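Local atomic coordinates of uncharacterized protein (Pseudomonas aeruginosa, PDB entry 4O5P), a protein that is the type VI secretion phospholipase effector Tle1, which probably hydrolyses membrane phospholipids with an alpha/beta-hydrolase-type catalytic domain. Residues F6-A11 with E470-R475; T305-D310 with H688-S693; E413-E416 with P420-V423; T481-D486 with A653-Q658; A515-R520 with E563-P568. All blocks are in the same frame, centred on the assembly; numbering follows the deposited sequence.

Contact 1: residues F6-A11 with E470-R475; sequences FGFHIA and EEVIRR
Val472 carries the whole helix side of this contact, one methyl meeting two strand residues. Its CG2 stands 3.7 Å from CE2 of Phe8, lying in the plane of the ring at its edge, and 3.9 Å from CD1 of Ile10. Valine's short branch puts that one methyl within reach of both side chains, and no hydrogen bond is made between the segments. Phe8 and Val472 come at each other from opposite directions; a chi1 of 174° swings the phenyl ring beside its own carbonyl carbon and out from the strand to the helix. In the second shell, Ile10 also leans on Trp460 and Gln461 of helix 451-463, while Val472 touches Cys337. Backbone bonds from Gly7, His9 and Ala11 to strand 370-375 fix the strand from which Phe8 and Ile10 project. The contact thus packs a helix of the C-terminal region against a strand of the large mixed sheet, which probably belongs to the alpha/beta-hydrolase-type core.

Contact 2: residues T305-D310 with H688-S693; sequences TMRLPD and HFDNES
A type II' beta turn, Phe689 to Glu692, joins strands 687-689 and 692-693 into a hairpin and presents Asp690 to the loop 305-310. There Asp690 meets Arg307: Arg307 NH1 gives a hydrogen bond of 2.8 Å to Asp690 OD2 as part of a salt bridge, with an N-H...O angle of 148°. The oxygen lies in the guanidinium plane, at its edge, but the nitrogen reaches it on the anti side and out of the carboxylate plane; the two planes are 59° apart. Arginine suits the place because its long chain, extended from CG to NE, runs past the carboxylate, Arg307 CD lying 3.6 Å from Asp690 OD2, and still offers a second edge to Asp310. That edge is gripped at Arg307 NH2, 2.6 Å from Asp310 OD2 on the syn lone pair. Water 1 makes a second link, accepting from Arg307 N at 2.9 Å and donating to Asp690 OD1 at 3.0 Å. Beyond the pair, Arg360 forms a salt bridge with Asp690 OD2 and Arg351 one with Asp310 OD1. Each carboxylate in this network therefore has more than one cationic partner, which probably favours their ionised forms and fixes the rotation of the guanidinium.

Contact 3: residues E413-E416 with P420-V423; sequences EAFE and PLQV
Phe415 and Leu421 slide past each other in opposite directions and form the tight side of this contact, where helix 403-416 ends and the chain beyond it crosses over its last turn. Leu421 CB sits 3.9 Å from CD1 of Phe415, near the ring plane at its edge. The leucine's CD1 reaches on to Ala414, whose CB is 3.8 Å away; alanine suits this spot because its single methyl lets the branch come close to the helix backbone. Farther along the ring, Val423 CG1 approaches CE1 of Phe415 at 3.7 Å. The phenyl group leans toward the following segment, and Leu27 of helix 24-34 touches both Phe415 and Val423. On the looser side, Glu413 pairs with Arg330, Gln422 bonds Ser99 O only weakly through its side chain, and Glu416 is exposed. Four buried apolar residues meet with no hydrogen bond between the segments, so here burial and shape do the work; one helical turn earlier, Tyr411 OH adds a polar tie to Gln422 O.

Contact 4: residues T481-D486 with A653-Q658; sequences TAWRID and ALFDEQ
Trp483 gives up more surface to this contact than any other residue, and its indole is held in two ways by helix 649-657. Across one face lies Phe655 CB, 3.5 Å from the centroid of the five-membered ring and 13° off its normal, a CH-pi contact. At the edge, Trp483 NE1 donates a hydrogen bond of 2.7 Å to Asp656 OD1, with an N-H...O angle of 152°; the oxygen lies in the indole plane and is met nearly along its own C-O axis. Tryptophan suits the site because a single flat group offers both a broad apolar face and an N-H at its rim. Its CG stands opposite the backbone N (chi1 176°), which sends the indole out to the neighbouring helix. Phe655 lends its CB to the indole, while its ring, oblique to the five-membered ring with centroids 5.5 Å apart, meets His338 edge to face. Asp656 has a second partner, its OD2 forming a salt bridge with Arg487, which follows the 481-486 segment on the same helix. One buried carboxylate therefore serves both an indole N-H and a guanidinium, which probably favours its ionised form, while face and edge contacts together restrict the indole's tilt and rotation.

Contact 5: residues A515-R520 with E563-P568; sequences ALHKRR and EKQFDP
His517 reaches from helix 507-528 to Lys564, Gln565 and Phe566 of the chain before helix 571-587. From CB, a chi1 of -170° carries the imidazole across to them. His517 CG then lies 4.0 Å from CB of Phe566, a methylene that covers one ring face in a CH-pi contact. His517 ND1 comes 3.9 Å from Phe566 N, and on the other branch His517 CD2 is 4.0 Å from Lys564 O. His517 CE1 is closer to that carbonyl, 3.0 Å from Lys564 O. At the tip, the main partner of His517 NE2 is the carbonyl of Arg561; Lys564 O, 2.7 Å from His517 NE2, takes a weaker, strongly bent share (118°). Histidine suits this place by combining a flat face for packing with an N-H at its edge for backbone carbonyls. Farther out, the Phe566 ring meets Trp513 of helix 507-528, and Lys564 NZ bonds Asn75 O and pairs with Asp81. This is a helix side chain pinning an irregular connecting segment through its main chain, within the helical C-terminal region.

Overall arrangement
From the N terminus, strand 7-10 enters the large mixed sheet, and contact 1 closes a loop of 458 residues when helix 469-487 reaches it. Contact 2 opens inside that loop, at 305-310, and closes only beyond it, at the hairpin 687-693, so the two cross; they also touch, through Glu470 and Phe689. Contact 3, a short local turn after helix 403-416, lies within both spans. Contact 4 begins farther along helix 469-487 and returns at helix 649-657, enclosing contact 5, and both lie within contact 2's span. Contacts 1 and 2 thereby tie the sheet and a loop of the catalytic region to the C-terminal region, where contact 4 joins two helices and contact 5 holds a connecting segment to a third.

Contact 1: residues F6-A11 with E470-R475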
# COMPACT_ATOMS: atom_id res chain seq x y z
N PHE A 6 -21.70 -8.66 -2.34
CA PHE A 6 -21.14 -7.32 -2.37
C PHE A 6 -21.43 -6.51 -1.12
O PHE A 6 -22.18 -6.95 -0.24
CB PHE A 6 -21.60 -6.55 -3.63
CG PHE A 6 -22.95 -5.90 -3.50
CD1 PHE A 6 -24.09 -6.66 -3.26
CD2 PHE A 6 -23.08 -4.52 -3.66
CE1 PHE A 6 -25.34 -6.06 -3.16
CE2 PHE A 6 -24.33 -3.91 -3.56
CZ PHE A 6 -25.47 -4.68 -3.31
N GLY A 7 -20.83 -5.33 -1.05
CA GLY A 7 -21.11 -4.38 0.01
C GLY A 7 -20.04 -4.39 1.09
O GLY A 7 -19.04 -5.08 0.96
N PHE A 8 -20.29 -3.66 2.17
CA PHE A 8 -19.34 -3.61 3.27
C PHE A 8 -19.84 -4.42 4.48
O PHE A 8 -21.01 -4.31 4.86
CB PHE A 8 -19.11 -2.17 3.67
CG PHE A 8 -18.27 -2.00 4.90
CD1 PHE A 8 -16.90 -2.11 4.83
CD2 PHE A 8 -18.86 -1.73 6.13
CE1 PHE A 8 -16.12 -1.94 5.98
CE2 PHE A 8 -18.09 -1.58 7.27
CZ PHE A 8 -16.72 -1.68 7.19
N HIS A 9 -18.96 -5.24 5.06
CA HIS A 9 -19.33 -6.04 6.23
C HIS A 9 -18.19 -6.13 7.23
O HIS A 9 -17.04 -5.80 6.91
CB HIS A 9 -19.72 -7.46 5.82
CG HIS A 9 -20.77 -7.52 4.77
ND1 HIS A 9 -22.12 -7.53 5.06
CD2 HIS A 9 -20.68 -7.54 3.42
CE1 HIS A 9 -22.81 -7.57 3.94
NE2 HIS A 9 -21.97 -7.59 2.93
N ILE A 10 -18.51 -6.55 8.45
CA ILE A 10 -17.50 -6.94 9.42
C ILE A 10 -16.91 -8.24 8.88
O ILE A 10 -17.62 -8.99 8.18
CB ILE A 10 -18.14 -7.21 10.81
CG1 ILE A 10 -18.74 -5.93 11.37
CG2 ILE A 10 -17.11 -7.69 11.83
CD1 ILE A 10 -17.71 -4.80 11.50
N ALA A 11 -15.64 -8.51 9.19
CA ALA A 11 -15.05 -9.82 8.90
C ALA A 11 -15.99 -10.95 9.29
O ALA A 11 -16.68 -10.85 10.30
CB ALA A 11 -13.75 -9.97 9.65
N GLU A 470 -17.30 4.30 7.99
CA GLU A 470 -17.07 5.41 8.91
C GLU A 470 -17.44 5.08 10.36
O GLU A 470 -16.68 5.35 11.29
CB GLU A 470 -17.85 6.65 8.45
CG GLU A 470 -17.36 7.25 7.13
CD GLU A 470 -18.10 6.75 5.91
OE1 GLU A 470 -18.57 5.58 5.90
OE2 GLU A 470 -18.21 7.53 4.92
N GLU A 471 -18.61 4.48 10.56
CA GLU A 471 -19.05 4.16 11.90
C GLU A 471 -18.25 3.04 12.53
O GLU A 471 -18.03 3.04 13.75
CB GLU A 471 -20.53 3.77 11.89
CG GLU A 471 -21.44 4.94 11.56
CD GLU A 471 -21.42 6.03 12.61
OE1 GLU A 471 -21.05 5.78 13.79
OE2 GLU A 471 -21.76 7.18 12.27
N VAL A 472 -17.82 2.09 11.69
CA VAL A 472 -17.01 0.99 12.18
C VAL A 472 -15.67 1.55 12.64
O VAL A 472 -15.13 1.13 13.66
CB VAL A 472 -16.84 -0.14 11.11
CG1 VAL A 472 -15.71 -1.08 11.49
CG2 VAL A 472 -18.13 -0.94 10.96
N ILE A 473 -15.14 2.51 11.90
CA ILE A 473 -13.88 3.14 12.29
C ILE A 473 -14.03 3.95 13.58
O ILE A 473 -13.16 3.89 14.45
CB ILE A 473 -13.30 4.00 11.14
CG1 ILE A 473 -12.82 3.09 10.02
CG2 ILE A 473 -12.13 4.90 11.63
CD1 ILE A 473 -12.18 3.83 8.89
N ARG A 474 -15.12 4.71 13.70
CA ARG A 474 -15.37 5.46 14.93
C ARG A 474 -15.36 4.52 16.13
O ARG A 474 -14.63 4.74 17.12
CB ARG A 474 -16.73 6.20 14.85
CG ARG A 474 -17.16 6.81 16.19
CD ARG A 474 -18.54 7.48 16.20
NE ARG A 474 -18.75 8.11 17.52
CZ ARG A 474 -19.90 8.65 17.94
NH1 ARG A 474 -20.99 8.65 17.17
NH2 ARG A 474 -19.95 9.19 19.15
N ARG A 475 -16.14 3.45 16.03
CA ARG A 475 -16.30 2.54 17.17
C ARG A 475 -15.04 1.70 17.47
O ARG A 475 -14.68 1.53 18.64
CB ARG A 475 -17.55 1.66 16.99
CG ARG A 475 -17.91 0.84 18.24
CD ARG A 475 -19.25 0.10 18.11
NE ARG A 475 -19.61 -0.58 19.35
CZ ARG A 475 -19.21 -1.82 19.66
NH1 ARG A 475 -18.44 -2.49 18.81
NH2 ARG A 475 -19.57 -2.39 20.81

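Contact 2: residues T305-D310 with H688-S693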
# COMPACT_ATOMS: atom_id res chain seq x y z
N THR A 305 -7.44 6.60 -10.17
CA THR A 305 -7.18 5.20 -10.55
C THR A 305 -7.42 4.20 -9.41
O THR A 305 -7.20 3.01 -9.55
CB THR A 305 -5.78 5.03 -11.17
OG1 THR A 305 -4.79 5.50 -10.26
CG2 THR A 305 -5.67 5.84 -12.48
N MSE A 306 -7.89 4.69 -8.27
CA MSE A 306 -8.21 3.78 -7.18
C MSE A 306 -9.60 3.20 -7.36
O MSE A 306 -9.91 2.10 -6.89
CB MSE A 306 -8.11 4.50 -5.83
CG MSE A 306 -6.68 4.93 -5.48
SE MSE A 306 -5.52 3.36 -5.40
CE MSE A 306 -4.72 3.53 -7.16
N ARG A 307 -10.46 3.97 -8.01
CA ARG A 307 -11.82 3.56 -8.32
C ARG A 307 -11.78 2.25 -9.09
O ARG A 307 -11.10 2.16 -10.12
CB ARG A 307 -12.46 4.64 -9.18
CG ARG A 307 -13.93 4.50 -9.37
CD ARG A 307 -14.41 5.37 -10.54
NE ARG A 307 -15.74 4.94 -10.92
CZ ARG A 307 -16.85 5.37 -10.32
NH1 ARG A 307 -16.77 6.28 -9.34
NH2 ARG A 307 -18.03 4.91 -10.71
N LEU A 308 -12.47 1.22 -8.61
CA LEU A 308 -12.40 -0.08 -9.29
C LEU A 308 -12.97 0.06 -10.72
O LEU A 308 -13.77 0.96 -10.97
CB LEU A 308 -13.14 -1.16 -8.50
CG LEU A 308 -12.66 -1.65 -7.13
CD1 LEU A 308 -13.59 -2.73 -6.65
CD2 LEU A 308 -11.24 -2.19 -7.13
N PRO A 309 -12.51 -0.80 -11.65
CA PRO A 309 -13.02 -0.69 -13.04
C PRO A 309 -14.53 -0.81 -13.12
O PRO A 309 -15.13 -1.68 -12.47
CB PRO A 309 -12.37 -1.90 -13.74
CG PRO A 309 -11.07 -2.08 -13.03
CD PRO A 309 -11.38 -1.74 -11.56
N ASP A 310 -15.15 0.08 -13.90
CA ASP A 310 -16.58 0.01 -14.13
C ASP A 310 -16.86 -0.75 -15.42
O ASP A 310 -16.21 -0.53 -16.44
CB ASP A 310 -17.20 1.41 -14.21
CG ASP A 310 -17.77 1.86 -12.88
OD1 ASP A 310 -18.30 1.00 -12.13
OD2 ASP A 310 -17.70 3.07 -12.58
N HIS A 688 -10.27 7.54 1.87
CA HIS A 688 -10.81 8.01 0.60
C HIS A 688 -11.83 7.03 0.05
O HIS A 688 -11.62 5.81 0.12
CB HIS A 688 -9.69 8.17 -0.44
CG HIS A 688 -8.70 9.23 -0.09
ND1 HIS A 688 -7.64 9.01 0.77
CD2 HIS A 688 -8.61 10.53 -0.47
CE1 HIS A 688 -6.95 10.13 0.90
NE2 HIS A 688 -7.51 11.06 0.16
N PHE A 689 -12.93 7.54 -0.49
CA PHE A 689 -13.86 6.69 -1.22
C PHE A 689 -13.93 7.31 -2.61
O PHE A 689 -14.78 8.17 -2.88
CB PHE A 689 -15.26 6.67 -0.59
CG PHE A 689 -15.26 6.48 0.90
CD1 PHE A 689 -15.16 7.58 1.76
CD2 PHE A 689 -15.44 5.22 1.46
CE1 PHE A 689 -15.19 7.41 3.14
CE2 PHE A 689 -15.46 5.05 2.84
CZ PHE A 689 -15.34 6.14 3.67
N ASP A 690 -13.00 6.89 -3.48
CA ASP A 690 -12.83 7.52 -4.78
C ASP A 690 -12.52 9.01 -4.63
O ASP A 690 -11.48 9.37 -4.11
CB ASP A 690 -14.05 7.27 -5.67
CG ASP A 690 -13.85 7.76 -7.10
OD1 ASP A 690 -12.72 8.12 -7.51
OD2 ASP A 690 -14.86 7.74 -7.84
N ASN A 691 -13.42 9.88 -5.08
CA ASN A 691 -13.18 11.31 -5.01
C ASN A 691 -13.50 11.89 -3.63
O ASN A 691 -13.09 13.00 -3.33
CB ASN A 691 -13.97 12.06 -6.08
CG ASN A 691 -15.48 11.91 -5.91
OD1 ASN A 691 -15.96 10.81 -5.63
ND2 ASN A 691 -16.22 13.00 -6.07
N GLU A 692 -14.22 11.13 -2.82
CA GLU A 692 -14.68 11.63 -1.52
C GLU A 692 -13.76 11.17 -0.39
O GLU A 692 -13.01 10.20 -0.55
CB GLU A 692 -16.12 11.16 -1.24
CG GLU A 692 -17.09 11.46 -2.37
CD GLU A 692 -18.52 11.09 -2.03
OE1 GLU A 692 -18.78 9.93 -1.64
OE2 GLU A 692 -19.39 11.98 -2.14
N SER A 693 -13.84 11.84 0.76
CA SER A 693 -13.06 11.45 1.93
C SER A 693 -13.93 11.52 3.18
O SER A 693 -14.99 12.18 3.18
CB SER A 693 -11.81 12.34 2.07
OG SER A 693 -12.16 13.71 2.01
O HOH W 1 -10.02 6.88 -7.99

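Contact 3: residues E413-E416 with P420-V423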
# COMPACT_ATOMS: atom_id res chain seq x y z
N GLU A 413 -11.40 -16.97 -0.67
CA GLU A 413 -12.12 -16.17 -1.66
C GLU A 413 -11.50 -16.46 -3.01
O GLU A 413 -12.21 -16.76 -3.97
CB GLU A 413 -12.02 -14.66 -1.35
CG GLU A 413 -12.71 -14.25 -0.04
CD GLU A 413 -14.19 -14.07 -0.23
OE1 GLU A 413 -14.84 -13.58 0.73
OE2 GLU A 413 -14.71 -14.38 -1.33
N ALA A 414 -10.17 -16.48 -3.04
CA ALA A 414 -9.47 -16.63 -4.30
C ALA A 414 -9.75 -18.04 -4.81
O ALA A 414 -10.00 -18.24 -6.00
CB ALA A 414 -7.98 -16.39 -4.11
N PHE A 415 -9.77 -19.00 -3.89
CA PHE A 415 -9.97 -20.38 -4.31
C PHE A 415 -11.38 -20.51 -4.91
O PHE A 415 -11.58 -21.22 -5.91
CB PHE A 415 -9.76 -21.34 -3.14
CG PHE A 415 -9.51 -22.76 -3.55
CD1 PHE A 415 -8.22 -23.20 -3.81
CD2 PHE A 415 -10.57 -23.65 -3.70
CE1 PHE A 415 -7.98 -24.51 -4.20
CE2 PHE A 415 -10.34 -24.97 -4.10
CZ PHE A 415 -9.04 -25.40 -4.35
N GLU A 416 -12.32 -19.78 -4.33
CA GLU A 416 -13.71 -19.86 -4.77
C GLU A 416 -13.82 -19.27 -6.15
O GLU A 416 -14.69 -19.67 -6.94
CB GLU A 416 -14.62 -19.06 -3.84
CG GLU A 416 -15.71 -19.84 -3.14
CD GLU A 416 -16.48 -20.77 -4.06
OE1 GLU A 416 -16.01 -21.91 -4.27
OE2 GLU A 416 -17.56 -20.38 -4.54
N PRO A 420 -5.47 -20.41 -9.26
CA PRO A 420 -4.59 -21.58 -9.32
C PRO A 420 -3.80 -21.71 -8.03
O PRO A 420 -2.61 -21.37 -8.00
CB PRO A 420 -3.65 -21.26 -10.49
CG PRO A 420 -4.35 -20.18 -11.27
CD PRO A 420 -5.04 -19.36 -10.20
N LEU A 421 -4.46 -22.20 -6.99
CA LEU A 421 -3.84 -22.27 -5.66
C LEU A 421 -3.52 -23.71 -5.24
O LEU A 421 -4.29 -24.64 -5.49
CB LEU A 421 -4.75 -21.62 -4.62
CG LEU A 421 -4.79 -20.09 -4.63
CD1 LEU A 421 -5.86 -19.53 -3.70
CD2 LEU A 421 -3.39 -19.55 -4.25
N GLN A 422 -2.37 -23.89 -4.60
CA GLN A 422 -2.05 -25.19 -4.02
C GLN A 422 -3.00 -25.46 -2.85
O GLN A 422 -3.54 -24.52 -2.25
CB GLN A 422 -0.61 -25.22 -3.54
CG GLN A 422 0.43 -24.80 -4.60
CD GLN A 422 1.75 -24.41 -3.99
OE1 GLN A 422 2.03 -24.72 -2.84
NE2 GLN A 422 2.58 -23.70 -4.76
N VAL A 423 -3.23 -26.73 -2.55
CA VAL A 423 -3.96 -27.09 -1.33
C VAL A 423 -3.03 -27.88 -0.43
O VAL A 423 -1.98 -28.33 -0.89
CB VAL A 423 -5.21 -27.94 -1.63
CG1 VAL A 423 -6.07 -27.25 -2.68
CG2 VAL A 423 -4.81 -29.34 -2.10

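Contact 4: residues T481-D486 with A653-Q658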
# COMPACT_ATOMS: atom_id res chain seq x y z
N THR A 481 -8.69 2.67 21.74
CA THR A 481 -8.44 3.76 22.69
C THR A 481 -8.72 3.27 24.12
O THR A 481 -7.90 3.47 25.02
CB THR A 481 -9.33 4.98 22.40
OG1 THR A 481 -8.97 5.55 21.13
CG2 THR A 481 -9.15 6.05 23.49
N ALA A 482 -9.89 2.66 24.32
CA ALA A 482 -10.25 2.09 25.62
C ALA A 482 -9.18 1.15 26.15
O ALA A 482 -8.82 1.22 27.32
CB ALA A 482 -11.61 1.38 25.55
N TRP A 483 -8.65 0.28 25.28
CA TRP A 483 -7.56 -0.62 25.68
C TRP A 483 -6.29 0.13 26.07
O TRP A 483 -5.60 -0.25 27.03
CB TRP A 483 -7.26 -1.61 24.56
CG TRP A 483 -6.09 -2.52 24.82
CD1 TRP A 483 -6.13 -3.76 25.41
CD2 TRP A 483 -4.72 -2.30 24.45
NE1 TRP A 483 -4.86 -4.32 25.42
CE2 TRP A 483 -3.98 -3.43 24.86
CE3 TRP A 483 -4.04 -1.23 23.84
CZ2 TRP A 483 -2.60 -3.54 24.66
CZ3 TRP A 483 -2.68 -1.34 23.64
CH2 TRP A 483 -1.97 -2.49 24.05
N ARG A 484 -5.96 1.19 25.32
CA ARG A 484 -4.80 2.02 25.64
C ARG A 484 -4.96 2.77 26.96
O ARG A 484 -3.97 3.01 27.64
CB ARG A 484 -4.48 3.03 24.53
CG ARG A 484 -3.98 2.42 23.24
CD ARG A 484 -4.01 3.44 22.09
NE ARG A 484 -3.70 2.75 20.84
CZ ARG A 484 -4.19 3.08 19.66
NH1 ARG A 484 -5.00 4.12 19.55
NH2 ARG A 484 -3.86 2.38 18.60
N ILE A 485 -6.18 3.16 27.32
CA ILE A 485 -6.35 3.90 28.58
C ILE A 485 -5.81 3.05 29.75
O ILE A 485 -5.21 3.58 30.70
CB ILE A 485 -7.82 4.31 28.83
CG1 ILE A 485 -8.26 5.38 27.82
CG2 ILE A 485 -8.00 4.87 30.25
CD1 ILE A 485 -9.78 5.56 27.77
N ASP A 486 -6.01 1.74 29.68
CA ASP A 486 -5.43 0.87 30.70
C ASP A 486 -3.97 0.51 30.43
O ASP A 486 -3.12 0.76 31.27
CB ASP A 486 -6.27 -0.38 30.95
CG ASP A 486 -5.74 -1.19 32.10
OD1 ASP A 486 -4.89 -2.08 31.87
OD2 ASP A 486 -6.18 -0.93 33.25
N ALA A 653 -7.11 -9.89 25.49
CA ALA A 653 -5.94 -10.69 25.12
C ALA A 653 -5.58 -10.56 23.64
O ALA A 653 -4.40 -10.60 23.28
CB ALA A 653 -6.14 -12.15 25.49
N LEU A 654 -6.58 -10.41 22.78
CA LEU A 654 -6.30 -10.14 21.37
C LEU A 654 -5.52 -8.84 21.22
O LEU A 654 -4.53 -8.79 20.49
CB LEU A 654 -7.58 -10.05 20.56
CG LEU A 654 -7.37 -9.89 19.04
CD1 LEU A 654 -7.05 -11.24 18.41
CD2 LEU A 654 -8.61 -9.28 18.38
N PHE A 655 -5.96 -7.78 21.91
CA PHE A 655 -5.20 -6.52 21.81
C PHE A 655 -3.82 -6.58 22.45
O PHE A 655 -2.87 -5.95 21.95
CB PHE A 655 -6.00 -5.32 22.35
CG PHE A 655 -7.14 -4.92 21.44
CD1 PHE A 655 -6.90 -4.12 20.34
CD2 PHE A 655 -8.42 -5.37 21.69
CE1 PHE A 655 -7.94 -3.76 19.49
CE2 PHE A 655 -9.47 -5.01 20.84
CZ PHE A 655 -9.22 -4.20 19.74
N ASP A 656 -3.72 -7.30 23.57
CA ASP A 656 -2.43 -7.54 24.24
C ASP A 656 -1.40 -8.28 23.37
O ASP A 656 -0.27 -7.83 23.25
CB ASP A 656 -2.64 -8.35 25.51
CG ASP A 656 -3.13 -7.53 26.68
OD1 ASP A 656 -3.51 -6.34 26.53
OD2 ASP A 656 -3.15 -8.10 27.79
N GLU A 657 -1.81 -9.42 22.80
CA GLU A 657 -0.87 -10.36 22.18
C GLU A 657 -1.00 -10.55 20.66
O GLU A 657 -0.23 -11.28 20.05
CB GLU A 657 -0.99 -11.74 22.87
CG GLU A 657 -0.65 -11.74 24.36
CD GLU A 657 -0.65 -13.13 24.96
OE1 GLU A 657 -1.25 -14.05 24.35
OE2 GLU A 657 -0.04 -13.32 26.03
N GLN A 658 -1.97 -9.88 20.03
CA GLN A 658 -2.11 -10.01 18.57
C GLN A 658 -2.02 -8.68 17.81
O GLN A 658 -1.34 -8.60 16.79
CB GLN A 658 -3.41 -10.74 18.22
CG GLN A 658 -3.22 -12.27 18.05
CD GLN A 658 -3.01 -13.02 19.35
OE1 GLN A 658 -3.59 -12.69 20.38
NE2 GLN A 658 -2.17 -14.07 19.31

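Contact 5: residues A515-R520 with E563-P568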
# COMPACT_ATOMS: atom_id res chain seq x y z
N ALA A 515 26.16 0.60 10.11
CA ALA A 515 27.30 1.02 9.28
C ALA A 515 27.71 -0.05 8.25
O ALA A 515 28.07 0.28 7.10
CB ALA A 515 28.47 1.45 10.15
N LEU A 516 27.63 -1.32 8.66
CA LEU A 516 27.88 -2.45 7.75
C LEU A 516 26.87 -2.45 6.59
O LEU A 516 27.23 -2.65 5.43
CB LEU A 516 27.80 -3.79 8.48
CG LEU A 516 28.83 -4.10 9.56
CD1 LEU A 516 28.51 -5.41 10.29
CD2 LEU A 516 30.21 -4.16 8.94
N HIS A 517 25.60 -2.25 6.94
CA HIS A 517 24.52 -2.19 5.97
C HIS A 517 24.78 -1.06 5.00
O HIS A 517 24.70 -1.25 3.79
CB HIS A 517 23.18 -1.98 6.69
CG HIS A 517 21.98 -2.15 5.80
ND1 HIS A 517 21.37 -1.09 5.16
CD2 HIS A 517 21.25 -3.25 5.48
CE1 HIS A 517 20.34 -1.53 4.46
NE2 HIS A 517 20.24 -2.84 4.64
N LYS A 518 25.09 0.12 5.53
CA LYS A 518 25.36 1.32 4.74
C LYS A 518 26.41 1.03 3.67
O LYS A 518 26.14 1.17 2.46
CB LYS A 518 25.83 2.45 5.67
CG LYS A 518 25.73 3.86 5.08
CD LYS A 518 26.14 4.95 6.10
CE LYS A 518 25.07 5.21 7.17
NZ LYS A 518 25.13 4.32 8.39
N ARG A 519 27.58 0.59 4.13
CA ARG A 519 28.66 0.25 3.20
C ARG A 519 28.24 -0.81 2.16
O ARG A 519 28.43 -0.61 0.94
CB ARG A 519 29.91 -0.21 3.96
CG ARG A 519 31.07 -0.62 3.08
CD ARG A 519 31.57 0.53 2.21
NE ARG A 519 32.45 0.04 1.16
CZ ARG A 519 33.20 0.80 0.36
NH1 ARG A 519 33.18 2.12 0.48
NH2 ARG A 519 33.96 0.23 -0.57
N ARG A 520 27.66 -1.91 2.63
CA ARG A 520 27.29 -3.02 1.75
C ARG A 520 26.28 -2.59 0.67
O ARG A 520 26.34 -3.04 -0.49
CB ARG A 520 26.73 -4.17 2.58
CG ARG A 520 26.64 -5.48 1.84
CD ARG A 520 28.00 -5.89 1.31
NE ARG A 520 28.45 -7.16 1.88
CZ ARG A 520 29.70 -7.37 2.30
NH1 ARG A 520 30.04 -8.55 2.80
NH2 ARG A 520 30.60 -6.41 2.19
N GLU A 563 18.35 -5.39 0.38
CA GLU A 563 17.05 -5.03 -0.21
C GLU A 563 16.19 -4.04 0.59
O GLU A 563 15.31 -3.38 0.02
CB GLU A 563 16.21 -6.28 -0.46
CG GLU A 563 16.82 -7.27 -1.46
CD GLU A 563 17.54 -8.43 -0.80
OE1 GLU A 563 18.03 -8.28 0.34
OE2 GLU A 563 17.61 -9.51 -1.42
N LYS A 564 16.43 -3.96 1.90
CA LYS A 564 15.59 -3.16 2.79
C LYS A 564 16.47 -2.31 3.70
O LYS A 564 17.63 -2.63 3.92
CB LYS A 564 14.67 -4.05 3.64
CG LYS A 564 13.53 -4.69 2.84
CD LYS A 564 12.58 -5.56 3.71
CE LYS A 564 12.09 -4.83 4.94
NZ LYS A 564 10.86 -5.46 5.52
N GLN A 565 15.94 -1.22 4.24
CA GLN A 565 16.74 -0.43 5.16
C GLN A 565 16.83 -1.14 6.49
O GLN A 565 15.86 -1.77 6.91
CB GLN A 565 16.18 0.98 5.32
CG GLN A 565 16.58 1.91 4.18
CD GLN A 565 18.05 2.33 4.20
OE1 GLN A 565 18.77 2.09 5.18
NE2 GLN A 565 18.49 2.97 3.12
N PHE A 566 17.99 -1.06 7.14
CA PHE A 566 18.16 -1.75 8.42
C PHE A 566 17.18 -1.25 9.47
O PHE A 566 17.03 -0.05 9.69
CB PHE A 566 19.60 -1.66 8.95
CG PHE A 566 19.78 -2.39 10.26
CD1 PHE A 566 19.74 -3.78 10.30
CD2 PHE A 566 19.98 -1.69 11.44
CE1 PHE A 566 19.90 -4.46 11.50
CE2 PHE A 566 20.14 -2.36 12.64
CZ PHE A 566 20.10 -3.75 12.68
N ASP A 567 16.53 -2.21 10.12
CA ASP A 567 15.47 -1.93 11.06
C ASP A 567 15.83 -2.64 12.37
O ASP A 567 15.65 -3.85 12.50
CB ASP A 567 14.15 -2.47 10.47
CG ASP A 567 12.93 -1.98 11.23
OD1 ASP A 567 13.04 -0.98 11.97
OD2 ASP A 567 11.85 -2.59 11.05
N PRO A 568 16.38 -1.89 13.34
CA PRO A 568 16.82 -2.53 14.57
C PRO A 568 15.67 -2.81 15.52
O PRO A 568 14.73 -2.00 15.59
CB PRO A 568 17.76 -1.49 15.18
CG PRO A 568 17.20 -0.18 14.74
CD PRO A 568 16.58 -0.43 13.37